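Local coordinates for uncharacterized protein AF_1548 (Archaeoglobus fulgidus, PDB 1Y88) that is of unknown function but may bind DNA and act as an endonuclease, at residues I178-S181 and A182-R186; E187-A190 and E191-V195. One frame throughout, in Å; residues are numbered along the deposited sequence.

Contact 1 of 2, residues I178-S181 and A182-R186; sequences IGLS and AKKAR. With SO4 (sulfate ion), chain I.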
loop_
_atom_site.group_PDB
_atom_site.type_symbol
_atom_site.label_atom_id
_atom_site.label_comp_id
_atom_site.label_asym_id
_atom_site.label_seq_id
_atom_site.Cartn_x
_atom_site.Cartn_y
_atom_site.Cartn_z
ATOM N N ILE A 178 31.641 -18.190 9.997
ATOM C CA ILE A 178 30.424 -17.786 9.319
ATOM C C ILE A 178 30.607 -17.652 7.805
ATOM O O ILE A 178 29.650 -17.351 7.097
ATOM C CB ILE A 178 29.773 -16.514 9.963
ATOM C CG1 ILE A 178 30.777 -15.359 10.066
ATOM C CG2 ILE A 178 29.198 -16.860 11.333
ATOM C CD1 ILE A 178 30.330 -14.215 11.040
ATOM N N GLY A 179 31.836 -17.845 7.323
ATOM C CA GLY A 179 32.090 -17.958 5.894
ATOM C C GLY A 179 33.138 -17.074 5.242
ATOM O O GLY A 179 33.400 -17.211 4.049
ATOM N N LEU A 180 33.734 -16.150 5.992
ATOM C CA LEU A 180 34.752 -15.272 5.418
ATOM C C LEU A 180 36.077 -16.009 5.297
ATOM O O LEU A 180 36.426 -16.798 6.170
ATOM C CB LEU A 180 34.920 -14.003 6.280
ATOM C CG LEU A 180 33.843 -12.914 6.135
ATOM C CD1 LEU A 180 32.506 -13.315 6.733
ATOM C CD2 LEU A 180 34.313 -11.591 6.758
ATOM N N SER A 181 36.802 -15.770 4.206
ATOM C CA SER A 181 38.197 -16.179 4.114
ATOM C C SER A 181 38.996 -15.489 5.224
ATOM O O SER A 181 38.570 -14.453 5.751
ATOM C CB SER A 181 38.772 -15.816 2.738
ATOM O OG SER A 181 39.221 -14.467 2.670
ATOM N N ALA A 182 40.147 -16.056 5.582
ATOM C CA ALA A 182 41.053 -15.430 6.550
ATOM C C ALA A 182 41.374 -13.989 6.155
ATOM O O ALA A 182 41.358 -13.079 6.996
ATOM C CB ALA A 182 42.323 -16.233 6.683
ATOM N N LYS A 183 41.662 -13.796 4.869
ATOM C CA LYS A 183 42.042 -12.504 4.334
ATOM C C LYS A 183 40.883 -11.521 4.455
ATOM O O LYS A 183 41.060 -10.396 4.914
ATOM C CB LYS A 183 42.432 -12.654 2.867
ATOM C CG LYS A 183 43.209 -11.490 2.319
ATOM C CD LYS A 183 43.666 -11.795 0.907
ATOM C CE LYS A 183 44.146 -10.531 0.216
ATOM N NZ LYS A 183 42.988 -9.678 -0.158
ATOM N N LYS A 184 39.698 -11.947 4.040
ATOM C CA LYS A 184 38.527 -11.085 4.108
ATOM C C LYS A 184 38.176 -10.740 5.552
ATOM O O LYS A 184 37.818 -9.593 5.843
ATOM C CB LYS A 184 37.337 -11.713 3.397
ATOM C CG LYS A 184 36.090 -10.844 3.373
ATOM C CD LYS A 184 36.265 -9.589 2.525
ATOM C CE LYS A 184 34.928 -8.841 2.408
ATOM N NZ LYS A 184 34.914 -7.811 1.306
ATOM N N ALA A 185 38.300 -11.718 6.450
ATOM C CA ALA A 185 38.074 -11.476 7.882
ATOM C C ALA A 185 39.024 -10.405 8.438
ATOM O O ALA A 185 38.576 -9.485 9.142
ATOM C CB ALA A 185 38.166 -12.778 8.682
ATOM N N ARG A 186 40.319 -10.504 8.127
ATOM C CA ARG A 186 41.268 -9.464 8.537
ATOM C C ARG A 186 40.900 -8.087 7.969
ATOM O O ARG A 186 41.005 -7.075 8.669
ATOM C CB ARG A 186 42.708 -9.791 8.115
ATOM C CG ARG A 186 43.347 -11.004 8.764
ATOM C CD ARG A 186 44.873 -11.058 8.393
ATOM N NE ARG A 186 45.122 -11.213 6.952
ATOM C CZ ARG A 186 45.315 -12.385 6.337
ATOM N NH1 ARG A 186 45.274 -13.520 7.028
ATOM N NH2 ARG A 186 45.541 -12.424 5.024
HETATM S S SO4 I . 40.658 -19.440 3.863
HETATM O O1 SO4 I . 41.172 -18.370 4.711
HETATM O O2 SO4 I . 40.277 -18.887 2.562
HETATM O O3 SO4 I . 39.482 -20.072 4.462
HETATM O O4 SO4 I . 41.698 -20.455 3.692
#
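With chi1 at 84°, the side chain of Ser181 places OG between its own backbone N and carbonyl carbon, turned back over the first turn of helix 182-197, where it meets the N-H of Lys184. This is a helix N-cap: Ser181 OG accepts from Lys184 N at 2.9 Å, nearly straight at 168°. The main chain of the same residue starts the regular helical pattern, Ser181 O receiving Ala185 N at 2.8 Å, so one residue supplies two acceptors to the opening turn. A third N-H points outward: Ala182 N donates to O1 of a sulfate ion at 2.7 Å, probably taken up from the crystallisation liquor, while Ser181 CB lies 3.4 Å from sulfate O2. An anion at this spot fits the partial positive charge expected at a helix N terminus.

The loop before the cap leaves helix 172-177 through a Schellman motif at Gly179, whose positive phi turns the chain toward the next helix. Leu180 then points its side chain at the new helix and, with Lys184, leans on Val152 of helix 150-158. Lys184 sends CG anti to its backbone N (chi1 -177°), and its aliphatic part crosses Leu180 at a slant while the amine runs on past it, off the capped turn. Lys183 also turns its amine from the cap, to a salt bridge with Glu187 one turn on. Next to the cap, Ala185 CB packs 4.2 Å from Leu180 CB, and Leu180 CD2 reaches 3.9 Å from Lys184 CG.

Contact 2 of 2, residues E187-A190 and E191-V195; sequences EVIA and EAKKV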
loop_
_atom_site.group_PDB
_atom_site.type_symbol
_atom_site.label_atom_id
_atom_site.label_comp_id
_atom_site.label_asym_id
_atom_site.label_seq_id
_atom_site.Cartn_x
_atom_site.Cartn_y
_atom_site.Cartn_z
ATOM N N GLU A 187 40.487 -8.052 6.705
ATOM C CA GLU A 187 40.160 -6.776 6.050
ATOM C C GLU A 187 38.942 -6.138 6.714
ATOM O O GLU A 187 38.951 -4.951 7.007
ATOM C CB GLU A 187 39.908 -6.963 4.552
ATOM C CG GLU A 187 41.197 -7.131 3.735
ATOM C CD GLU A 187 40.957 -7.673 2.314
ATOM O OE1 GLU A 187 39.803 -8.029 1.971
ATOM O OE2 GLU A 187 41.943 -7.728 1.541
ATOM N N VAL A 188 37.919 -6.943 6.985
ATOM C CA VAL A 188 36.678 -6.424 7.569
ATOM C C VAL A 188 36.891 -5.914 8.993
ATOM O O VAL A 188 36.377 -4.849 9.361
ATOM C CB VAL A 188 35.531 -7.457 7.491
ATOM C CG1 VAL A 188 34.321 -6.988 8.287
ATOM C CG2 VAL A 188 35.135 -7.666 6.020
ATOM N N ILE A 189 37.657 -6.662 9.783
ATOM C CA ILE A 189 38.042 -6.194 11.122
ATOM C C ILE A 189 38.825 -4.880 11.059
ATOM O O ILE A 189 38.525 -3.951 11.794
ATOM C CB ILE A 189 38.822 -7.272 11.897
ATOM C CG1 ILE A 189 37.849 -8.366 12.336
ATOM C CG2 ILE A 189 39.534 -6.694 13.121
ATOM C CD1 ILE A 189 38.568 -9.617 12.722
ATOM N N ALA A 190 39.809 -4.792 10.168
ATOM C CA ALA A 190 40.546 -3.542 10.022
ATOM C C ALA A 190 39.642 -2.378 9.589
ATOM O O ALA A 190 39.796 -1.258 10.079
ATOM C CB ALA A 190 41.727 -3.707 9.067
ATOM N N GLU A 191 38.684 -2.640 8.703
ATOM C CA GLU A 191 37.782 -1.581 8.245
ATOM C C GLU A 191 36.911 -1.113 9.418
ATOM O O GLU A 191 36.687 0.090 9.606
ATOM C CB GLU A 191 36.868 -2.079 7.130
ATOM C CG GLU A 191 37.503 -2.217 5.761
ATOM C CD GLU A 191 36.461 -2.470 4.674
ATOM O OE1 GLU A 191 36.850 -2.586 3.482
ATOM O OE2 GLU A 191 35.252 -2.552 5.007
ATOM N N ALA A 192 36.455 -2.072 10.222
ATOM C CA ALA A 192 35.561 -1.739 11.348
ATOM C C ALA A 192 36.331 -0.926 12.380
ATOM O O ALA A 192 35.827 0.077 12.905
ATOM C CB ALA A 192 34.963 -3.019 11.962
ATOM N N LYS A 193 37.570 -1.340 12.662
ATOM C CA LYS A 193 38.419 -0.584 13.606
ATOM C C LYS A 193 38.636 0.843 13.124
ATOM O O LYS A 193 38.588 1.781 13.916
ATOM C CB LYS A 193 39.782 -1.256 13.770
ATOM C CG LYS A 193 39.743 -2.433 14.673
ATOM C CD LYS A 193 41.148 -3.003 14.736
ATOM C CE LYS A 193 41.165 -4.303 15.478
ATOM N NZ LYS A 193 42.487 -5.012 15.191
ATOM N N LYS A 194 38.854 1.006 11.825
ATOM C CA LYS A 194 39.077 2.323 11.242
ATOM C C LYS A 194 37.859 3.257 11.342
ATOM O O LYS A 194 38.001 4.458 11.626
ATOM C CB LYS A 194 39.529 2.177 9.784
ATOM C CG LYS A 194 39.872 3.493 9.141
ATOM C CD LYS A 194 40.713 3.300 7.903
ATOM C CE LYS A 194 41.160 4.641 7.346
ATOM N NZ LYS A 194 41.901 4.407 6.059
ATOM N N VAL A 195 36.671 2.704 11.112
ATOM C CA VAL A 195 35.420 3.464 11.297
ATOM C C VAL A 195 35.299 3.918 12.759
ATOM O O VAL A 195 35.069 5.095 13.059
ATOM C CB VAL A 195 34.171 2.635 10.851
ATOM C CG1 VAL A 195 32.859 3.344 11.262
ATOM C CG2 VAL A 195 34.194 2.429 9.353
#
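Two successive turns of one alpha-helix, the middle and late part of helix 182-197 in the C-terminal region of the chain, meet here through backbone bonds and side chains three to four residues apart. Four consecutive i to i+4 hydrogen bonds join them: Glu191 N to Glu187 O, Ala192 N to Val188 O, Lys193 N to Ile189 O and Lys194 N to Ala190 O. The third is the straightest, 2.9 Å between Lys193 N and Ile189 O with 167° at the hydrogen.

The helix is amphipathic. Val188 and Ala192, both buried, lie against helix 164-170, where both Val188 and Ile189 touch Val167; Ile189 also reaches Leu175 of helix 172-177. At the edge of this face Lys193, exposed, runs extended beyond CG alongside Ile189, the two side chains pointing the same way. The branch that touches is Ile189 CG2, anti to the backbone N because chi1 is -73°; it lies 3.7 Å from Lys193 CE, an apolar contact with the methylene next to the amine.

Glu191 stretches along another side of the helix, its carboxylate forming a salt bridge with Arg147, in the loop before helix 150-158. Glu187 instead turns back to Lys183. These separate cations probably offset the like charges of the two carboxylates, whose OE1 atoms stand 6.4 Å apart. At its root Glu191 hugs the previous turn: with chi1 at -76°, CG lies anti to its own carbonyl carbon and comes to 3.3 Å from Glu187 O, the acceptor of Glu191 N.

From the N-terminal side, the chain leaves helix 172-177, and contact 1 closes the short turn at 178-181 onto the first residues of helix 182-197. Contact 2 follows directly on the same helix, so the two stand in series, neither enclosing nor crossing the other, with centres about 12 Å apart. Leu180 CD2 and Val188 CG2, 4.1 Å apart, join them by packing. Contact 1 ties the helix start to helices 150-158 and 172-177; contact 2 packs its later turns on helix 164-170 and pairs with Arg147 in the loop before helix 150-158. Together they set this last helix against the small C-terminal helical bundle.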